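Local coordinates for kelch repeat and BTB domain-containing protein A55 (Vaccinia virus WR, PDB 6I2M) that probably acts as a substrate-specific adapter of CUL3-containing E3 ubiquitin ligases, directing host proteins to ubiquitination and proteasomal degradation, at residues L37-S40 with Y45-I48; G13-G18 with D74-I79; K121-F126 with N144-N149; K137-S142 with M167-S172; I94-D99 with Y127-K132. One frame throughout, in Å; residues are numbered along the deposited sequence.

Interaction 1 (L37-S40 with Y45-I48); sequences LILS and YFSI
Leu39 lies over one face of the Phe46 ring, where two short consecutive helices, 36-42 and 44-49, of the BTB/POZ fold meet at a turn. Leu39 CB makes a CH-pi contact, 4.0 Å from the centroid of the Phe46 ring and 22° off its normal. It sits nearer the CG side of the ring, with Leu39 CB 3.7 Å from Phe46 CG. The two methyls carry the cover outward. Leu39 CD1 is 4.0 Å from Phe46 CE2, and Leu39 CD2 is 4.0 Å from Phe46 CE1. In Leu39, CG is anti to the carbonyl carbon (chi1 -72°), which lays the branch along the ring face. Phe46 takes the same first torsion.

The backbones come very close at the serines, with Ser40 CA 4.1 Å from Ser47 CA. No hydrogen bond crosses here. Ser40 OG bonds instead to Lys36 O, one turn back in its own helix.

Further out, Leu39 packs on Ile76 and Ile79 of helix 69-79, and both Leu39 and Phe46 reach Ile25 of strand 23-27. Tyr45 and Ile48 touch the chain of another protein, consistent with the role of the BTB domain in binding CUL3. Arg19 of the second subunit bonds to Ser47 O. In the same residue, Ser47 CB rests 3.5 Å from Ser40 O.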
# COMPACT_ATOMS: atom_id res chain seq x y z
N LEU A 37 -3.74 -10.12 6.91
CA LEU A 37 -4.12 -9.52 5.63
C LEU A 37 -2.91 -9.07 4.80
O LEU A 37 -2.87 -9.34 3.59
CB LEU A 37 -5.09 -8.35 5.90
CG LEU A 37 -5.43 -7.41 4.75
CD1 LEU A 37 -6.47 -8.01 3.81
CD2 LEU A 37 -5.93 -6.09 5.28
N ILE A 38 -1.94 -8.38 5.44
CA ILE A 38 -0.72 -7.85 4.81
C ILE A 38 0.18 -8.98 4.27
O ILE A 38 0.62 -8.89 3.12
CB ILE A 38 0.03 -6.87 5.78
CG1 ILE A 38 -0.89 -5.74 6.32
CG2 ILE A 38 1.32 -6.30 5.17
CD1 ILE A 38 -1.52 -4.71 5.27
N LEU A 39 0.41 -10.03 5.07
CA LEU A 39 1.23 -11.19 4.68
C LEU A 39 0.59 -12.00 3.54
O LEU A 39 1.31 -12.55 2.72
CB LEU A 39 1.50 -12.11 5.89
CG LEU A 39 2.47 -11.61 6.95
CD1 LEU A 39 2.27 -12.35 8.25
CD2 LEU A 39 3.92 -11.76 6.50
N SER A 40 -0.75 -12.05 3.50
CA SER A 40 -1.52 -12.77 2.48
C SER A 40 -1.53 -12.06 1.12
O SER A 40 -1.67 -12.72 0.09
CB SER A 40 -2.94 -13.03 2.97
OG SER A 40 -2.93 -13.92 4.08
N TYR A 45 1.71 -18.04 0.26
CA TYR A 45 1.79 -19.10 1.27
C TYR A 45 0.79 -18.79 2.39
O TYR A 45 -0.00 -19.66 2.75
CB TYR A 45 3.22 -19.24 1.84
CG TYR A 45 3.38 -20.35 2.86
CD1 TYR A 45 3.28 -20.08 4.23
CD2 TYR A 45 3.67 -21.65 2.47
CE1 TYR A 45 3.42 -21.10 5.17
CE2 TYR A 45 3.83 -22.67 3.40
CZ TYR A 45 3.70 -22.39 4.75
OH TYR A 45 3.86 -23.40 5.68
N PHE A 46 0.84 -17.55 2.92
CA PHE A 46 -0.05 -17.06 3.97
C PHE A 46 -1.49 -16.94 3.47
O PHE A 46 -2.42 -17.16 4.25
CB PHE A 46 0.45 -15.71 4.52
CG PHE A 46 1.76 -15.77 5.26
CD1 PHE A 46 2.96 -15.49 4.61
CD2 PHE A 46 1.80 -16.10 6.61
CE1 PHE A 46 4.17 -15.54 5.30
CE2 PHE A 46 3.02 -16.15 7.30
CZ PHE A 46 4.20 -15.87 6.64
N SER A 47 -1.68 -16.62 2.17
CA SER A 47 -2.99 -16.50 1.53
C SER A 47 -3.71 -17.86 1.53
O SER A 47 -4.90 -17.92 1.82
CB SER A 47 -2.84 -15.98 0.10
OG SER A 47 -4.10 -15.72 -0.49
N ILE A 48 -2.97 -18.94 1.22
CA ILE A 48 -3.51 -20.30 1.22
C ILE A 48 -3.61 -20.81 2.67
O ILE A 48 -4.52 -21.59 2.97
CB ILE A 48 -2.69 -21.22 0.26
CG1 ILE A 48 -2.93 -20.80 -1.20
CG2 ILE A 48 -3.04 -22.70 0.46
CD1 ILE A 48 -1.79 -21.05 -2.13

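Interaction 2 (G13-G18 with D74-I79); sequences GFRNSG and DLIDYI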
# COMPACT_ATOMS: atom_id res chain seq x y z
N GLY A 13 3.94 1.34 11.01
CA GLY A 13 4.00 2.07 12.27
C GLY A 13 3.15 1.40 13.33
O GLY A 13 3.52 1.39 14.50
N PHE A 14 2.01 0.81 12.90
CA PHE A 14 1.08 0.06 13.75
C PHE A 14 1.71 -1.30 14.11
O PHE A 14 1.49 -1.79 15.22
CB PHE A 14 -0.27 -0.17 13.04
CG PHE A 14 -1.17 1.02 12.81
CD1 PHE A 14 -1.31 2.01 13.77
CD2 PHE A 14 -1.95 1.10 11.66
CE1 PHE A 14 -2.17 3.10 13.56
CE2 PHE A 14 -2.81 2.18 11.46
CZ PHE A 14 -2.92 3.17 12.41
N ARG A 15 2.47 -1.89 13.17
CA ARG A 15 3.17 -3.17 13.30
C ARG A 15 4.23 -3.10 14.42
O ARG A 15 4.32 -4.03 15.22
CB ARG A 15 3.81 -3.55 11.95
CG ARG A 15 4.60 -4.86 11.94
CD ARG A 15 5.60 -4.86 10.80
NE ARG A 15 6.66 -5.85 11.00
CZ ARG A 15 7.80 -5.88 10.31
NH1 ARG A 15 8.04 -4.97 9.38
NH2 ARG A 15 8.71 -6.81 10.56
N ASN A 16 5.00 -2.00 14.46
CA ASN A 16 6.04 -1.75 15.47
C ASN A 16 5.41 -1.47 16.84
O ASN A 16 5.96 -1.89 17.86
CB ASN A 16 6.94 -0.58 15.04
CG ASN A 16 7.64 -0.76 13.71
OD1 ASN A 16 8.08 -1.85 13.34
ND2 ASN A 16 7.77 0.33 12.97
N SER A 17 4.27 -0.77 16.85
CA SER A 17 3.49 -0.41 18.04
C SER A 17 2.79 -1.63 18.65
O SER A 17 2.61 -1.68 19.86
CB SER A 17 2.46 0.67 17.69
OG SER A 17 1.66 1.04 18.80
N GLY A 18 2.41 -2.58 17.79
CA GLY A 18 1.71 -3.80 18.19
C GLY A 18 0.21 -3.72 17.95
O GLY A 18 -0.53 -4.60 18.38
N ASP A 74 13.58 -9.67 7.12
CA ASP A 74 13.79 -8.70 6.04
C ASP A 74 12.74 -8.83 4.95
O ASP A 74 12.40 -7.83 4.32
CB ASP A 74 15.21 -8.81 5.46
CG ASP A 74 16.32 -8.32 6.37
OD1 ASP A 74 16.01 -7.73 7.44
OD2 ASP A 74 17.50 -8.51 6.01
N LEU A 75 12.22 -10.06 4.73
CA LEU A 75 11.17 -10.32 3.75
C LEU A 75 9.84 -9.73 4.20
O LEU A 75 9.10 -9.22 3.37
CB LEU A 75 11.03 -11.82 3.44
CG LEU A 75 12.05 -12.40 2.45
CD1 LEU A 75 12.14 -13.89 2.58
CD2 LEU A 75 11.70 -12.03 1.03
N ILE A 76 9.56 -9.76 5.53
CA ILE A 76 8.36 -9.15 6.12
C ILE A 76 8.51 -7.63 5.99
O ILE A 76 7.54 -6.96 5.63
CB ILE A 76 8.10 -9.63 7.58
CG1 ILE A 76 7.79 -11.15 7.61
CG2 ILE A 76 6.95 -8.84 8.25
CD1 ILE A 76 8.16 -11.84 8.91
N ASP A 77 9.73 -7.10 6.22
CA ASP A 77 10.06 -5.68 6.06
C ASP A 77 9.86 -5.25 4.60
O ASP A 77 9.44 -4.12 4.36
CB ASP A 77 11.50 -5.39 6.52
CG ASP A 77 11.75 -5.46 8.02
OD1 ASP A 77 10.80 -5.20 8.79
OD2 ASP A 77 12.90 -5.74 8.42
N TYR A 78 10.12 -6.17 3.64
CA TYR A 78 9.92 -5.95 2.21
C TYR A 78 8.42 -5.92 1.87
O TYR A 78 8.02 -5.15 0.99
CB TYR A 78 10.67 -6.99 1.37
CG TYR A 78 10.58 -6.76 -0.12
CD1 TYR A 78 11.33 -5.76 -0.74
CD2 TYR A 78 9.75 -7.54 -0.92
CE1 TYR A 78 11.25 -5.53 -2.11
CE2 TYR A 78 9.66 -7.32 -2.30
CZ TYR A 78 10.41 -6.32 -2.89
OH TYR A 78 10.33 -6.10 -4.24
N ILE A 79 7.60 -6.75 2.57
CA ILE A 79 6.14 -6.80 2.42
C ILE A 79 5.58 -5.44 2.87
O ILE A 79 4.65 -4.91 2.25
CB ILE A 79 5.51 -8.03 3.17
CG1 ILE A 79 5.95 -9.36 2.52
CG2 ILE A 79 3.98 -7.95 3.21
CD1 ILE A 79 5.95 -10.60 3.44
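Helices 4-17 and 69-79 stand well apart where they face each other. The nearest CA atoms, those of Arg15 and Asp77, are 10.3 Å apart. Residues 13-17 form the last turn of the first helix. Gly18 then leaves the helix with positive phi, while its N still bonds to Phe14 O. Residues 74-79 remain helical.

One long side chain bridges the gap. Arg15 has CG anti to the backbone N (chi1 179°) and runs extended to NE, which carries the guanidinium across to the other helix. There it forms a salt bridge with Asp77. Arg15 NH1 donates to Asp77 OD1 at 2.8 Å, and this oxygen lies close to the guanidinium plane. The N-H...O angle is 151°. Arg15 NH2 reaches the same Asp77 OD1 at 3.2 Å in a weak bond. The two nitrogens thus share one oxygen, and the carboxylate plane is turned 47° from the guanidinium plane. Ile76 covers one face of the guanidinium, with its CG2 3.5 Å from Arg15 NH2. The charged group is therefore held at its edge and packed on a face. Arg15 also makes a cation-pi contact with Tyr80.

The bridge joins helix 4-17 to helix 69-79 within the BTB/POZ domain. Phe14 packs on Leu37 of the second subunit, so helix 4-17 also borders the partner chain. Behind the bridge, Ile79 leans on Ile38 and Ala42 of helix 36-42, while Leu75 packs against helices 91-101 and 104-116.

Interaction 3 (K121-F126 with N144-N149); sequences KNCIDF and NTILQN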
# COMPACT_ATOMS: atom_id res chain seq x y z
N LYS A 121 33.88 -14.43 -9.57
CA LYS A 121 34.02 -14.86 -8.17
C LYS A 121 32.70 -15.33 -7.55
O LYS A 121 32.72 -16.03 -6.53
CB LYS A 121 34.68 -13.75 -7.32
CG LYS A 121 33.96 -12.40 -7.36
CD LYS A 121 34.89 -11.25 -7.03
CE LYS A 121 34.27 -9.90 -7.32
NZ LYS A 121 34.21 -9.61 -8.78
N ASN A 122 31.55 -14.95 -8.16
CA ASN A 122 30.21 -15.29 -7.69
C ASN A 122 29.59 -16.52 -8.36
O ASN A 122 29.07 -17.39 -7.66
CB ASN A 122 29.26 -14.09 -7.82
CG ASN A 122 29.67 -12.86 -7.03
OD1 ASN A 122 30.19 -12.95 -5.91
ND2 ASN A 122 29.41 -11.69 -7.58
N CYS A 123 29.65 -16.59 -9.71
CA CYS A 123 29.09 -17.64 -10.57
C CYS A 123 29.38 -19.07 -10.10
O CYS A 123 28.51 -19.94 -10.20
CB CYS A 123 29.52 -17.44 -12.02
SG CYS A 123 31.30 -17.64 -12.31
N ILE A 124 30.62 -19.31 -9.62
CA ILE A 124 31.10 -20.60 -9.11
C ILE A 124 30.26 -21.08 -7.90
O ILE A 124 29.98 -22.28 -7.79
CB ILE A 124 32.64 -20.54 -8.85
CG1 ILE A 124 33.22 -21.94 -8.52
CG2 ILE A 124 33.03 -19.49 -7.79
CD1 ILE A 124 34.55 -22.21 -9.18
N ASP A 125 29.81 -20.14 -7.05
CA ASP A 125 28.99 -20.41 -5.86
C ASP A 125 27.49 -20.49 -6.19
O ASP A 125 26.80 -21.33 -5.62
CB ASP A 125 29.26 -19.34 -4.78
CG ASP A 125 28.52 -19.55 -3.47
OD1 ASP A 125 28.52 -20.69 -2.95
OD2 ASP A 125 27.97 -18.56 -2.94
N PHE A 126 27.01 -19.63 -7.11
CA PHE A 126 25.60 -19.57 -7.51
C PHE A 126 25.13 -20.79 -8.33
O PHE A 126 23.93 -21.04 -8.38
CB PHE A 126 25.27 -18.26 -8.23
CG PHE A 126 25.13 -17.07 -7.31
CD1 PHE A 126 24.00 -16.93 -6.50
CD2 PHE A 126 26.11 -16.10 -7.24
CE1 PHE A 126 23.88 -15.84 -5.64
CE2 PHE A 126 25.98 -15.00 -6.38
CZ PHE A 126 24.86 -14.88 -5.59
N ASN A 144 27.01 -20.55 -17.81
CA ASN A 144 27.56 -19.75 -18.91
C ASN A 144 28.69 -18.83 -18.44
O ASN A 144 29.68 -18.67 -19.15
CB ASN A 144 26.45 -18.93 -19.60
CG ASN A 144 25.40 -19.74 -20.32
OD1 ASN A 144 25.68 -20.75 -20.98
ND2 ASN A 144 24.15 -19.30 -20.22
N THR A 145 28.55 -18.26 -17.22
CA THR A 145 29.54 -17.37 -16.61
C THR A 145 30.76 -18.18 -16.12
O THR A 145 31.87 -17.63 -16.08
CB THR A 145 28.88 -16.47 -15.54
OG1 THR A 145 27.64 -15.98 -16.05
CG2 THR A 145 29.76 -15.28 -15.16
N ILE A 146 30.57 -19.47 -15.78
CA ILE A 146 31.66 -20.37 -15.38
C ILE A 146 32.49 -20.73 -16.62
O ILE A 146 33.71 -20.66 -16.59
CB ILE A 146 31.14 -21.62 -14.60
CG1 ILE A 146 30.95 -21.28 -13.11
CG2 ILE A 146 32.06 -22.86 -14.75
CD1 ILE A 146 29.99 -22.18 -12.37
N LEU A 147 31.79 -21.09 -17.72
CA LEU A 147 32.37 -21.47 -19.01
C LEU A 147 33.18 -20.34 -19.68
O LEU A 147 34.17 -20.64 -20.35
CB LEU A 147 31.27 -22.00 -19.95
CG LEU A 147 31.18 -23.53 -20.12
CD1 LEU A 147 30.70 -24.22 -18.85
CD2 LEU A 147 30.24 -23.89 -21.25
N GLN A 148 32.78 -19.07 -19.47
CA GLN A 148 33.49 -17.91 -20.03
C GLN A 148 34.69 -17.45 -19.16
O GLN A 148 35.48 -16.62 -19.60
CB GLN A 148 32.53 -16.74 -20.36
CG GLN A 148 31.89 -16.05 -19.15
CD GLN A 148 30.81 -15.06 -19.54
OE1 GLN A 148 29.85 -15.39 -20.24
NE2 GLN A 148 30.95 -13.83 -19.07
N ASN A 149 34.82 -18.01 -17.94
CA ASN A 149 35.89 -17.71 -16.99
C ASN A 149 36.53 -19.00 -16.43
O ASN A 149 37.14 -18.97 -15.35
CB ASN A 149 35.36 -16.82 -15.84
CG ASN A 149 34.86 -15.46 -16.28
OD1 ASN A 149 35.63 -14.60 -16.73
ND2 ASN A 149 33.57 -15.24 -16.14
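Cys123 packs against Thr145 and Ile146 where helices 120-132 and 136-147 meet in the BACK region, the helical part that follows BTB in this protein. The helices come close, with Cys123 CA 6.1 Å from Thr145 CA.

The contact across the helices is apolar. Cys123 CB meets Thr145 CB at 3.7 Å, and Thr145 CG2 lies alongside. Cys123 SG sits between the backbone N and the carbonyl carbon (chi1 66°), and touches Ile146 CG1 at 3.7 Å. The far end of Ile146 bends over the backbone of the first helix. Ile146 CD1 lies 3.5 Å from Cys123 O and also touches Ile124 CA.

No hydrogen bond crosses. On the second segment the polar groups bond locally. Asn149 ND2 donates to Thr145 O at 2.9 Å, in the carbonyl plane, and turns the residue after the helix back onto its last turn. Thr145 OG1 bonds to Ala141 O.

Leu153 of helix 150-153 packs on Cys123, Ile124 and Ile146. The contact between the segments is thus van der Waals packing of sulfur and aliphatic carbons, partly on backbone.

Interaction 4 (K137-S142 with M167-S172); sequences KIESAS and MIKILS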
# COMPACT_ATOMS: atom_id res chain seq x y z
N LYS A 137 16.84 -21.12 -14.16
CA LYS A 137 17.09 -19.77 -14.68
C LYS A 137 18.52 -19.33 -14.33
O LYS A 137 19.28 -18.94 -15.22
CB LYS A 137 16.05 -18.78 -14.15
CG LYS A 137 16.06 -17.42 -14.84
CD LYS A 137 15.10 -16.45 -14.17
CE LYS A 137 15.14 -15.10 -14.82
NZ LYS A 137 14.22 -14.14 -14.15
N ILE A 138 18.87 -19.39 -13.03
CA ILE A 138 20.20 -19.02 -12.52
C ILE A 138 21.21 -20.15 -12.83
O ILE A 138 22.37 -19.84 -13.12
CB ILE A 138 20.14 -18.58 -11.03
CG1 ILE A 138 19.30 -17.28 -10.89
CG2 ILE A 138 21.55 -18.38 -10.41
CD1 ILE A 138 18.74 -16.99 -9.50
N GLU A 139 20.76 -21.43 -12.82
CA GLU A 139 21.60 -22.61 -13.12
C GLU A 139 22.24 -22.53 -14.50
O GLU A 139 23.41 -22.91 -14.64
CB GLU A 139 20.79 -23.91 -12.97
CG GLU A 139 21.58 -25.04 -12.34
CD GLU A 139 22.18 -26.07 -13.28
OE1 GLU A 139 22.24 -25.82 -14.51
OE2 GLU A 139 22.59 -27.15 -12.79
N SER A 140 21.50 -22.04 -15.51
CA SER A 140 21.98 -21.88 -16.88
C SER A 140 22.90 -20.66 -17.00
O SER A 140 23.92 -20.74 -17.69
CB SER A 140 20.81 -21.76 -17.85
OG SER A 140 20.01 -22.93 -17.85
N ALA A 141 22.55 -19.54 -16.33
CA ALA A 141 23.31 -18.29 -16.33
C ALA A 141 24.66 -18.40 -15.63
O ALA A 141 25.65 -17.86 -16.14
CB ALA A 141 22.48 -17.18 -15.71
N SER A 142 24.71 -19.09 -14.47
CA SER A 142 25.93 -19.31 -13.70
C SER A 142 26.86 -20.27 -14.44
O SER A 142 28.07 -20.12 -14.36
CB SER A 142 25.60 -19.87 -12.32
OG SER A 142 24.78 -18.98 -11.58
N MET A 167 31.46 -31.29 -13.45
CA MET A 167 32.70 -31.24 -14.23
C MET A 167 32.51 -31.88 -15.61
O MET A 167 33.05 -31.36 -16.59
CB MET A 167 33.86 -31.92 -13.48
CG MET A 167 34.48 -31.05 -12.41
SD MET A 167 35.50 -29.71 -13.09
CE MET A 167 34.51 -28.31 -12.65
N ILE A 168 31.73 -32.98 -15.68
CA ILE A 168 31.40 -33.69 -16.91
C ILE A 168 30.53 -32.78 -17.79
O ILE A 168 30.80 -32.66 -18.99
CB ILE A 168 30.74 -35.08 -16.62
CG1 ILE A 168 31.73 -36.02 -15.90
CG2 ILE A 168 30.20 -35.75 -17.91
CD1 ILE A 168 31.09 -37.14 -15.04
N LYS A 169 29.52 -32.10 -17.18
CA LYS A 169 28.59 -31.17 -17.84
C LYS A 169 29.32 -29.97 -18.48
O LYS A 169 28.93 -29.54 -19.57
CB LYS A 169 27.53 -30.69 -16.84
CG LYS A 169 26.29 -30.08 -17.48
CD LYS A 169 25.36 -29.46 -16.45
CE LYS A 169 24.20 -28.75 -17.09
NZ LYS A 169 23.33 -28.09 -16.08
N ILE A 170 30.36 -29.44 -17.80
CA ILE A 170 31.17 -28.31 -18.26
C ILE A 170 32.01 -28.68 -19.49
O ILE A 170 31.96 -27.97 -20.50
CB ILE A 170 32.00 -27.71 -17.07
CG1 ILE A 170 31.09 -26.90 -16.11
CG2 ILE A 170 33.17 -26.84 -17.56
CD1 ILE A 170 31.62 -26.73 -14.66
N LEU A 171 32.76 -29.80 -19.42
CA LEU A 171 33.65 -30.29 -20.48
C LEU A 171 32.92 -31.03 -21.62
O LEU A 171 33.51 -31.20 -22.69
CB LEU A 171 34.74 -31.20 -19.88
CG LEU A 171 35.67 -30.60 -18.82
CD1 LEU A 171 36.19 -31.66 -17.88
CD2 LEU A 171 36.83 -29.84 -19.45
N SER A 172 31.66 -31.45 -21.38
CA SER A 172 30.77 -32.23 -22.26
C SER A 172 30.89 -31.96 -23.78
O SER A 172 31.19 -32.90 -24.52
CB SER A 172 29.31 -32.08 -21.84
OG SER A 172 28.48 -33.05 -22.44
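This is a single salt bridge at the surface of the BACK region, between helices 136-147 and 164-171. Glu139 and Lys169 alone make the contact. Their side chains approach from opposite directions and meet at their charged ends. Lys169 NZ is 3.0 Å from Glu139 OE1 and 3.5 Å from Glu139 OE2, so the ammonium favours one oxygen but stays near both. Only 64 Å² is buried between the two segments.

The two side chains get there differently. Lys169 is stretched out, with CG anti to the backbone N (chi1 -162°) and the rest of the chain extended. Glu139 is bent at chi2 (-99°), which turns its carboxylate toward the lysine.

Tyr127 of helix 120-132 touches both side chains and lies beside the bridge. Glu139 also packs on Ala130 of that helix, so its side chain touches the preceding helix as well as the lysine. Lys169 also makes a cation-pi contact with Phe143. Its charge thus has an aromatic partner on helix 136-147 as well as the carboxylate. Ile170, next in sequence, packs on Phe143, Ile146 and Leu147, so an apolar seam joins the same two helices deeper in.

Glu139 OE2 lies close to Asp131 OD1, a like charge. The ammonium of Lys169 may offset the resulting concentration of negative charge. Two acidic groups so near each other could also raise the proton affinity of one of them.

Interaction 5 (I94-D99 with Y127-K132); sequences ILSTAD and YIYADK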
# COMPACT_ATOMS: atom_id res chain seq x y z
N ILE A 94 17.92 -15.17 1.01
CA ILE A 94 16.66 -14.42 0.85
C ILE A 94 15.82 -15.02 -0.30
O ILE A 94 14.60 -15.14 -0.16
CB ILE A 94 16.86 -12.88 0.74
CG1 ILE A 94 17.56 -12.33 2.01
CG2 ILE A 94 15.53 -12.13 0.51
CD1 ILE A 94 18.22 -10.95 1.87
N LEU A 95 16.48 -15.44 -1.40
CA LEU A 95 15.83 -16.06 -2.56
C LEU A 95 15.19 -17.42 -2.21
O LEU A 95 14.07 -17.68 -2.64
CB LEU A 95 16.81 -16.19 -3.75
CG LEU A 95 16.27 -16.81 -5.05
CD1 LEU A 95 15.34 -15.86 -5.78
CD2 LEU A 95 17.41 -17.20 -5.97
N SER A 96 15.90 -18.26 -1.42
CA SER A 96 15.44 -19.58 -0.97
C SER A 96 14.15 -19.50 -0.15
O SER A 96 13.23 -20.30 -0.38
CB SER A 96 16.52 -20.28 -0.14
OG SER A 96 17.65 -20.60 -0.93
N THR A 97 14.09 -18.55 0.79
CA THR A 97 12.94 -18.31 1.66
C THR A 97 11.78 -17.70 0.87
O THR A 97 10.63 -18.08 1.09
CB THR A 97 13.36 -17.46 2.87
OG1 THR A 97 14.61 -17.92 3.39
CG2 THR A 97 12.32 -17.48 3.98
N ALA A 98 12.09 -16.78 -0.07
CA ALA A 98 11.10 -16.13 -0.94
C ALA A 98 10.47 -17.14 -1.90
O ALA A 98 9.31 -16.98 -2.26
CB ALA A 98 11.74 -15.00 -1.73
N ASP A 99 11.24 -18.17 -2.30
CA ASP A 99 10.79 -19.24 -3.19
C ASP A 99 9.81 -20.18 -2.47
O ASP A 99 8.84 -20.63 -3.08
CB ASP A 99 11.98 -20.03 -3.76
CG ASP A 99 11.67 -20.96 -4.91
OD1 ASP A 99 10.64 -20.75 -5.59
OD2 ASP A 99 12.47 -21.89 -5.15
N TYR A 127 26.07 -21.53 -8.96
CA TYR A 127 25.74 -22.72 -9.75
C TYR A 127 25.35 -23.90 -8.84
O TYR A 127 24.32 -24.53 -9.08
CB TYR A 127 26.88 -23.10 -10.71
CG TYR A 127 26.71 -24.44 -11.39
CD1 TYR A 127 25.89 -24.57 -12.51
CD2 TYR A 127 27.37 -25.58 -10.93
CE1 TYR A 127 25.72 -25.80 -13.14
CE2 TYR A 127 27.20 -26.81 -11.55
CZ TYR A 127 26.38 -26.92 -12.66
OH TYR A 127 26.22 -28.14 -13.28
N ILE A 128 26.18 -24.18 -7.81
CA ILE A 128 25.97 -25.26 -6.83
C ILE A 128 24.68 -24.98 -6.03
O ILE A 128 23.96 -25.92 -5.68
CB ILE A 128 27.23 -25.44 -5.91
CG1 ILE A 128 28.54 -25.52 -6.74
CG2 ILE A 128 27.09 -26.68 -5.00
CD1 ILE A 128 29.83 -25.14 -5.99
N TYR A 129 24.37 -23.69 -5.81
CA TYR A 129 23.17 -23.20 -5.12
C TYR A 129 21.91 -23.52 -5.95
O TYR A 129 20.97 -24.12 -5.42
CB TYR A 129 23.29 -21.69 -4.85
CG TYR A 129 21.98 -21.02 -4.47
CD1 TYR A 129 21.41 -21.22 -3.22
CD2 TYR A 129 21.32 -20.19 -5.37
CE1 TYR A 129 20.20 -20.63 -2.88
CE2 TYR A 129 20.11 -19.59 -5.04
CZ TYR A 129 19.55 -19.81 -3.79
OH TYR A 129 18.36 -19.22 -3.44
N ALA A 130 21.90 -23.13 -7.24
CA ALA A 130 20.79 -23.35 -8.16
C ALA A 130 20.59 -24.83 -8.52
O ALA A 130 19.49 -25.22 -8.90
CB ALA A 130 20.98 -22.52 -9.42
N ASP A 131 21.65 -25.65 -8.38
CA ASP A 131 21.63 -27.09 -8.63
C ASP A 131 20.94 -27.82 -7.47
O ASP A 131 20.41 -28.92 -7.67
CB ASP A 131 23.05 -27.63 -8.84
CG ASP A 131 23.13 -29.09 -9.26
OD1 ASP A 131 22.63 -29.42 -10.36
OD2 ASP A 131 23.70 -29.90 -8.49
N LYS A 132 20.94 -27.21 -6.27
CA LYS A 132 20.32 -27.75 -5.06
C LYS A 132 18.86 -27.28 -4.94
O LYS A 132 18.01 -28.06 -4.52
CB LYS A 132 21.13 -27.34 -3.82
CG LYS A 132 20.77 -28.09 -2.54
CD LYS A 132 21.39 -27.44 -1.31
CE LYS A 132 20.96 -28.10 -0.03
NZ LYS A 132 21.55 -27.44 1.16
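Tyr129 points its hydroxyl end at Leu95 and Ser96, and these two residues make the close part of the contact. Ser96 OG and Tyr129 OH form a hydrogen bond of 3.0 Å, in which either could be the donor. Leu95 packs against the same oxygen, with Leu95 CD2 3.4 Å from Tyr129 OH. Leu95 CD2 also lies 3.7 Å from Tyr129 CE2. Both partners sit at the ring edge, near its plane, one by CE1 and one by CE2. Tyr129 has CG anti to the backbone N (chi1 165°), which sends the ring across to the other helix.

The contact joins helix 91-101 of the BTB/POZ domain to helix 120-132 of the BACK region, so one tyrosine links the BTB and BACK parts.

The backbones themselves stand apart: even the nearest CA atoms, of Ser96 and Tyr129, are 9.5 Å from each other. Leu95 also packs on Ile107 and Cys110 of helix 104-116 and on Ile138. The Ser96 side is less enclosed. Ser96, partly exposed, has a second, weak bond to Lys92 O, and Tyr133 packs beside it.

Interactions 1 and 2 lie in the BTB/POZ domain, with centres about 14 Å apart. They touch through helices 36-42 and 69-79, and both border the second subunit. Along the chain, interaction 1 falls between the two segments of interaction 2. Interactions 3 and 4 lie in the BACK region, with centres about 9 Å apart, and share helix 136-147. Interaction 5 joins the domains near the chain centre. It touches interactions 2 and 4 and shares helix 120-132 with interaction 3. Interactions 2 and 4, with centres about 39 Å apart, lie on opposite sides of the chain's centre. The contacts thus trace an elongated body. This BTB-BACK piece lacks the Kelch repeats that supposedly recruit substrates.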